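Local coordinates for protein aminoglycoside phosphotransferase (Alicyclobacillus acidocaldarius subsp. acidocaldarius, PDB 4PDY) that probably acts as a phosphotransferase of the aminoglycoside-kinase family, with a protein-kinase-like fold, and holds a free histidine in the pocket between its two lobes, at residues 56-61 and 241-246; 69-74 and 86-91. All blocks are in the same frame, centred on the assembly; numbering follows the deposited sequence.

In the fold
Both contacts are partly or wholly buried and lie on the same side of the molecule, but their chemistry differs. Contact 1 is ionic and only partly buried: it spans the cleft, joining strand 54-60 to the loop 241-246 beside the histidine pocket. Contact 2 is a buried apolar contact within the small lobe, where helix 64-79, the helix that follows that strand, covers F88. Strands 54-60 and 88-89 belong to one antiparallel sheet and both pair with strand 103-109. The contacts also touch directly: M70 SE packs on the backbone of F244 and E245, and L74 CD1 on the F244 ring, linking the helix to the loop that carries the acidic residues.

Contact 1: 56-61 and 241-246; sequences AAKRSS and LIDFEL. With HIS (histidine), chain B.
K58 on strand 54-60 meets D243 and E245 of the loop 241-246 in a salt-bridge network across the interlobe cleft of a kinase-like fold, with S60 beside it. The K58 chain bends at chi2 (66°) and again at chi4, and brings NZ to E245 OE2 at 2.9 Å. The ammonium group lies above the carboxylate plane, 47° out of it. D243 is a looser mate, with OD2 3.8 Å from K58 NZ in a long salt bridge; its OD1 receives a weak bond from E245 N at 3.3 Å. E245 OE2 is also hydrogen-bonded to Y106 OH, while a water joins E245 OE1, at 3.0 Å, to S61 N. S60 OG, in one of two modelled conformers, comes within 3.0 Å of E245 OE1 and is bonded to I62 N. Replacing E245 with an alanine would probably cost K58 NZ its short salt bridge, leaving the long one to D243 across this contact, and take the carboxylate from Y106 OH and the water. Deeper in the cleft A56 CB and I242 CD1 lie on opposite sides of the histidine imidazole, with A56 CB 3.5 Å from CE1, probably where adenine would sit in a kinase. K58 and D243 probably correspond to the nucleotide-site lysine and metal-binding aspartate of related kinases; the network is consistent with a nucleotide-free site whose lysine is held by acids of the other lobe.

Contact 2: 69-74 and 86-91; sequences IMVQCL and ARFVTT
M70, V71 and L74 on helix 64-79 pack around the single ring of F88, which is sent toward the helix from strand 88-89. The CH-pi part is supplied by V71: CG2 sits over the centre of one ring face, 4.0 Å from the F88 centroid and 12° off its normal, in one of two modelled conformers of V71. On the opposite face A86 O lies 4.2 Å above the F88 ring plane, offset toward the rim. Two further apolar contacts come from L74 and M70. L74 CD1 comes in at the ring edge, close to its plane, and reaches F88 CE2 at 3.2 Å, a short carbon-carbon approach that makes this the tight point of the contact. M70, a selenomethionine, runs extended to SE and then turns at chi3 (66°), which sets CE 4.1 Å from F88 CE1 at an oblique angle. No hydrogen bond crosses between the segments; backbone groups bond inside the helix, as from L74 N to M70 O at 3.1 Å, while R87 and V89 pair with E109 and V107 of the adjacent strand 103-109. F88 also touches T108 there. Helix 64-79, which probably corresponds to the C helix of protein kinases, is thus joined to the small-lobe sheet here by apolar and CH-pi packing round one ring, without a hydrogen bond between the two segments.

Contact 1: 56-61 and 241-246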
loop_
_atom_site.group_PDB
_atom_site.type_symbol
_atom_site.label_atom_id
_atom_site.label_comp_id
_atom_site.label_asym_id
_atom_site.label_seq_id
_atom_site.Cartn_x
_atom_site.Cartn_y
_atom_site.Cartn_z
ATOM N N ALA A 56 -7.519 -1.843 -19.755
ATOM C CA ALA A 56 -6.395 -2.412 -19.026
ATOM C C ALA A 56 -6.688 -3.886 -18.747
ATOM O O ALA A 56 -7.680 -4.189 -18.069
ATOM C CB ALA A 56 -6.229 -1.679 -17.702
ATOM N N ALA A 57 -5.843 -4.780 -19.233
ATOM C CA ALA A 57 -6.000 -6.211 -19.009
ATOM C C ALA A 57 -4.894 -6.673 -18.062
ATOM O O ALA A 57 -3.727 -6.374 -18.254
ATOM C CB ALA A 57 -5.927 -6.936 -20.332
ATOM N N LYS A 58 -5.299 -7.385 -17.018
ATOM C CA LYS A 58 -4.385 -7.843 -15.991
ATOM C C LYS A 58 -4.300 -9.368 -15.992
ATOM O O LYS A 58 -5.333 -10.040 -15.924
ATOM C CB LYS A 58 -4.886 -7.377 -14.626
ATOM C CG LYS A 58 -4.018 -7.840 -13.440
ATOM C CD LYS A 58 -2.630 -7.216 -13.444
ATOM C CE LYS A 58 -1.750 -7.694 -12.289
ATOM N NZ LYS A 58 -2.237 -7.154 -10.998
ATOM N N ARG A 59 -3.074 -9.869 -16.088
ATOM C CA ARG A 59 -2.759 -11.252 -15.838
ATOM C C ARG A 59 -2.476 -11.371 -14.338
ATOM O O ARG A 59 -1.568 -10.706 -13.808
ATOM C CB ARG A 59 -1.526 -11.667 -16.612
ATOM C CG ARG A 59 -1.118 -13.106 -16.375
ATOM C CD ARG A 59 0.179 -13.465 -17.067
ATOM N NE ARG A 59 0.009 -13.714 -18.503
ATOM C CZ ARG A 59 0.503 -12.985 -19.503
ATOM N NH1 ARG A 59 1.185 -11.863 -19.302
ATOM N NH2 ARG A 59 0.295 -13.405 -20.741
ATOM N N SER A 60 -3.263 -12.200 -13.664
ATOM C CA SER A 60 -3.168 -12.351 -12.219
ATOM C C SER A 60 -3.032 -13.826 -11.851
ATOM O O SER A 60 -3.319 -14.715 -12.655
ATOM C CB SER A 60 -4.405 -11.733 -11.552
ATOM O OG SER A 60 -4.361 -11.844 -10.131
ATOM N N SER A 61 -2.559 -14.082 -10.635
ATOM C CA SER A 61 -2.580 -15.416 -10.071
ATOM C C SER A 61 -3.652 -15.560 -8.988
ATOM O O SER A 61 -3.728 -16.607 -8.358
ATOM C CB SER A 61 -1.184 -15.803 -9.583
ATOM O OG SER A 61 -0.354 -16.108 -10.706
ATOM N N LEU A 241 -8.521 4.243 -7.691
ATOM C CA LEU A 241 -7.736 3.080 -7.355
ATOM C C LEU A 241 -7.853 1.992 -8.401
ATOM O O LEU A 241 -8.916 1.754 -8.958
ATOM C CB LEU A 241 -8.170 2.498 -6.012
ATOM C CG LEU A 241 -7.913 3.383 -4.802
ATOM C CD1 LEU A 241 -8.662 2.823 -3.601
ATOM C CD2 LEU A 241 -6.436 3.503 -4.477
ATOM N N ILE A 242 -6.743 1.313 -8.620
ATOM C CA ILE A 242 -6.729 0.071 -9.376
ATOM C C ILE A 242 -6.014 -1.017 -8.547
ATOM O O ILE A 242 -5.358 -0.714 -7.541
ATOM C CB ILE A 242 -6.108 0.232 -10.764
ATOM C CG1 ILE A 242 -4.647 0.585 -10.608
ATOM C CG2 ILE A 242 -6.856 1.319 -11.553
ATOM C CD1 ILE A 242 -3.892 0.574 -11.915
ATOM N N ASP A 243 -6.147 -2.253 -8.993
ATOM C CA ASP A 243 -5.510 -3.415 -8.348
ATOM C C ASP A 243 -5.958 -3.659 -6.909
ATOM O O ASP A 243 -5.243 -3.292 -5.987
ATOM C CB ASP A 243 -3.985 -3.332 -8.407
ATOM C CG ASP A 243 -3.316 -4.650 -8.067
ATOM O OD1 ASP A 243 -4.029 -5.620 -7.745
ATOM O OD2 ASP A 243 -2.070 -4.693 -8.107
ATOM N N PHE A 244 -7.138 -4.255 -6.796
ATOM C CA PHE A 244 -7.745 -4.572 -5.506
ATOM C C PHE A 244 -7.409 -5.993 -5.068
ATOM O O PHE A 244 -8.084 -6.531 -4.213
ATOM C CB PHE A 244 -9.267 -4.354 -5.591
ATOM C CG PHE A 244 -9.669 -2.904 -5.562
ATOM C CD1 PHE A 244 -9.679 -2.121 -6.730
ATOM C CD2 PHE A 244 -9.985 -2.299 -4.351
ATOM C CE1 PHE A 244 -10.045 -0.784 -6.663
ATOM C CE2 PHE A 244 -10.339 -0.961 -4.293
ATOM C CZ PHE A 244 -10.370 -0.215 -5.439
ATOM N N GLU A 245 -6.352 -6.588 -5.598
ATOM C CA GLU A 245 -6.049 -8.000 -5.342
ATOM C C GLU A 245 -5.621 -8.269 -3.896
ATOM O O GLU A 245 -5.758 -9.388 -3.433
ATOM C CB GLU A 245 -4.988 -8.497 -6.322
ATOM C CG GLU A 245 -5.461 -8.463 -7.755
ATOM C CD GLU A 245 -4.417 -8.898 -8.753
ATOM O OE1 GLU A 245 -3.444 -9.569 -8.382
ATOM O OE2 GLU A 245 -4.575 -8.531 -9.942
ATOM N N LEU A 246 -5.046 -7.272 -3.241
ATOM C CA LEU A 246 -4.666 -7.425 -1.826
ATOM C C LEU A 246 -5.717 -6.891 -0.860
ATOM O O LEU A 246 -5.534 -6.995 0.361
ATOM C CB LEU A 246 -3.325 -6.739 -1.584
ATOM C CG LEU A 246 -2.141 -7.312 -2.342
ATOM C CD1 LEU A 246 -0.869 -6.595 -1.966
ATOM C CD2 LEU A 246 -2.006 -8.805 -2.096
HETATM N N HIS B . -3.765 5.574 -16.787
HETATM C CA HIS B . -2.818 4.777 -16.014
HETATM C C HIS B . -1.419 5.358 -16.187
HETATM O O HIS B . -0.653 4.932 -16.975
HETATM C CB HIS B . -2.816 3.309 -16.460
HETATM C CG HIS B . -4.071 2.551 -16.140
HETATM N ND1 HIS B . -4.045 1.290 -15.583
HETATM C CD2 HIS B . -5.380 2.854 -16.319
HETATM C CE1 HIS B . -5.283 0.853 -15.424
HETATM N NE2 HIS B . -6.113 1.786 -15.855
HETATM O OXT HIS B . -1.046 6.308 -15.488
HETATM O O HOH W 1 -1.577 -11.891 -9.015
#

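Contact 2: 69-74 and 86-91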
loop_
_atom_site.group_PDB
_atom_site.type_symbol
_atom_site.label_atom_id
_atom_site.label_comp_id
_atom_site.label_asym_id
_atom_site.label_seq_id
_atom_site.Cartn_x
_atom_site.Cartn_y
_atom_site.Cartn_z
ATOM N N ILE A 69 -15.347 -12.324 -5.373
ATOM C CA ILE A 69 -15.639 -11.493 -4.205
ATOM C C ILE A 69 -15.089 -10.070 -4.364
ATOM O O ILE A 69 -15.693 -9.106 -3.876
ATOM C CB ILE A 69 -15.221 -12.150 -2.880
ATOM C CG1 ILE A 69 -15.884 -11.389 -1.719
ATOM C CG2 ILE A 69 -13.722 -12.173 -2.722
ATOM C CD1 ILE A 69 -15.624 -11.970 -0.349
HETATM N N MSE A 70 -13.949 -9.945 -5.034
HETATM C CA MSE A 70 -13.364 -8.640 -5.275
HETATM C C MSE A 70 -14.326 -7.768 -6.084
HETATM O O MSE A 70 -14.587 -6.609 -5.744
HETATM C CB MSE A 70 -12.010 -8.836 -5.968
HETATM C CG MSE A 70 -11.239 -7.546 -6.136
HETATM SE SE MSE A 70 -9.551 -7.896 -7.081
HETATM C CE MSE A 70 -10.313 -8.436 -8.793
ATOM N N VAL A 71 -14.861 -8.324 -7.173
ATOM C CA VAL A 71 -15.868 -7.618 -7.977
ATOM C C VAL A 71 -17.109 -7.291 -7.152
ATOM O O VAL A 71 -17.591 -6.162 -7.155
ATOM C CB VAL A 71 -16.292 -8.441 -9.215
ATOM C CG1 VAL A 71 -17.554 -7.863 -9.860
ATOM C CG2 VAL A 71 -15.162 -8.499 -10.238
ATOM N N GLN A 72 -17.605 -8.274 -6.404
ATOM C CA GLN A 72 -18.784 -8.033 -5.553
ATOM C C GLN A 72 -18.571 -6.950 -4.505
ATOM O O GLN A 72 -19.484 -6.182 -4.215
ATOM C CB GLN A 72 -19.291 -9.309 -4.875
ATOM C CG GLN A 72 -19.926 -10.314 -5.813
ATOM C CD GLN A 72 -21.129 -9.768 -6.552
ATOM O OE1 GLN A 72 -22.103 -9.315 -5.946
ATOM N NE2 GLN A 72 -21.065 -9.807 -7.870
ATOM N N CYS A 73 -17.369 -6.907 -3.936
ATOM C CA CYS A 73 -17.006 -5.860 -3.007
ATOM C C CYS A 73 -17.118 -4.490 -3.646
ATOM O O CYS A 73 -17.705 -3.574 -3.072
ATOM C CB CYS A 73 -15.599 -6.094 -2.482
ATOM S SG CYS A 73 -15.143 -4.814 -1.326
ATOM N N LEU A 74 -16.531 -4.347 -4.832
ATOM C CA LEU A 74 -16.613 -3.070 -5.525
ATOM C C LEU A 74 -18.029 -2.722 -5.928
ATOM O O LEU A 74 -18.418 -1.548 -5.844
ATOM C CB LEU A 74 -15.634 -3.054 -6.688
ATOM C CG LEU A 74 -14.188 -2.863 -6.191
ATOM C CD1 LEU A 74 -13.185 -3.278 -7.249
ATOM C CD2 LEU A 74 -13.962 -1.434 -5.702
ATOM N N ALA A 86 -11.508 1.583 -11.163
ATOM C CA ALA A 86 -11.621 1.211 -12.569
ATOM C C ALA A 86 -12.685 0.134 -12.716
ATOM O O ALA A 86 -12.730 -0.844 -11.991
ATOM C CB ALA A 86 -10.301 0.707 -13.106
ATOM N N ARG A 87 -13.563 0.315 -13.678
ATOM C CA ARG A 87 -14.711 -0.531 -13.858
ATOM C C ARG A 87 -14.413 -1.793 -14.643
ATOM O O ARG A 87 -13.851 -1.735 -15.754
ATOM C CB ARG A 87 -15.840 0.240 -14.524
ATOM C CG ARG A 87 -16.185 1.546 -13.852
ATOM C CD ARG A 87 -16.462 1.388 -12.354
ATOM N NE ARG A 87 -16.313 2.692 -11.665
ATOM C CZ ARG A 87 -17.266 3.601 -11.541
ATOM N NH1 ARG A 87 -16.978 4.764 -10.989
ATOM N NH2 ARG A 87 -18.495 3.392 -12.010
ATOM N N PHE A 88 -14.847 -2.932 -14.125
ATOM C CA PHE A 88 -14.592 -4.212 -14.724
ATOM C C PHE A 88 -15.468 -4.420 -15.954
ATOM O O PHE A 88 -16.627 -4.041 -15.983
ATOM C CB PHE A 88 -14.861 -5.321 -13.692
ATOM C CG PHE A 88 -13.963 -5.243 -12.457
ATOM C CD1 PHE A 88 -12.675 -5.691 -12.505
ATOM C CD2 PHE A 88 -14.434 -4.712 -11.262
ATOM C CE1 PHE A 88 -11.843 -5.638 -11.397
ATOM C CE2 PHE A 88 -13.618 -4.632 -10.156
ATOM C CZ PHE A 88 -12.320 -5.091 -10.218
ATOM N N VAL A 89 -14.874 -5.033 -16.969
ATOM C CA VAL A 89 -15.556 -5.407 -18.207
ATOM C C VAL A 89 -15.750 -6.911 -18.171
ATOM O O VAL A 89 -14.829 -7.653 -17.840
ATOM C CB VAL A 89 -14.744 -4.980 -19.446
ATOM C CG1 VAL A 89 -15.460 -5.443 -20.700
ATOM C CG2 VAL A 89 -14.564 -3.470 -19.395
ATOM N N THR A 90 -16.938 -7.369 -18.525
ATOM C CA THR A 90 -17.231 -8.790 -18.520
ATOM C C THR A 90 -17.057 -9.401 -19.900
ATOM O O THR A 90 -17.067 -8.693 -20.897
ATOM C CB THR A 90 -18.642 -9.091 -18.025
ATOM O OG1 THR A 90 -19.601 -8.451 -18.850
ATOM C CG2 THR A 90 -18.820 -8.626 -16.564
ATOM N N THR A 91 -16.890 -10.711 -19.950
ATOM C CA THR A 91 -16.737 -11.429 -21.192
ATOM C C THR A 91 -18.086 -11.519 -21.923
ATOM O O THR A 91 -19.134 -11.102 -21.417
ATOM C CB THR A 91 -16.226 -12.856 -20.931
ATOM O OG1 THR A 91 -17.267 -13.616 -20.302
ATOM C CG2 THR A 91 -14.941 -12.864 -20.088
#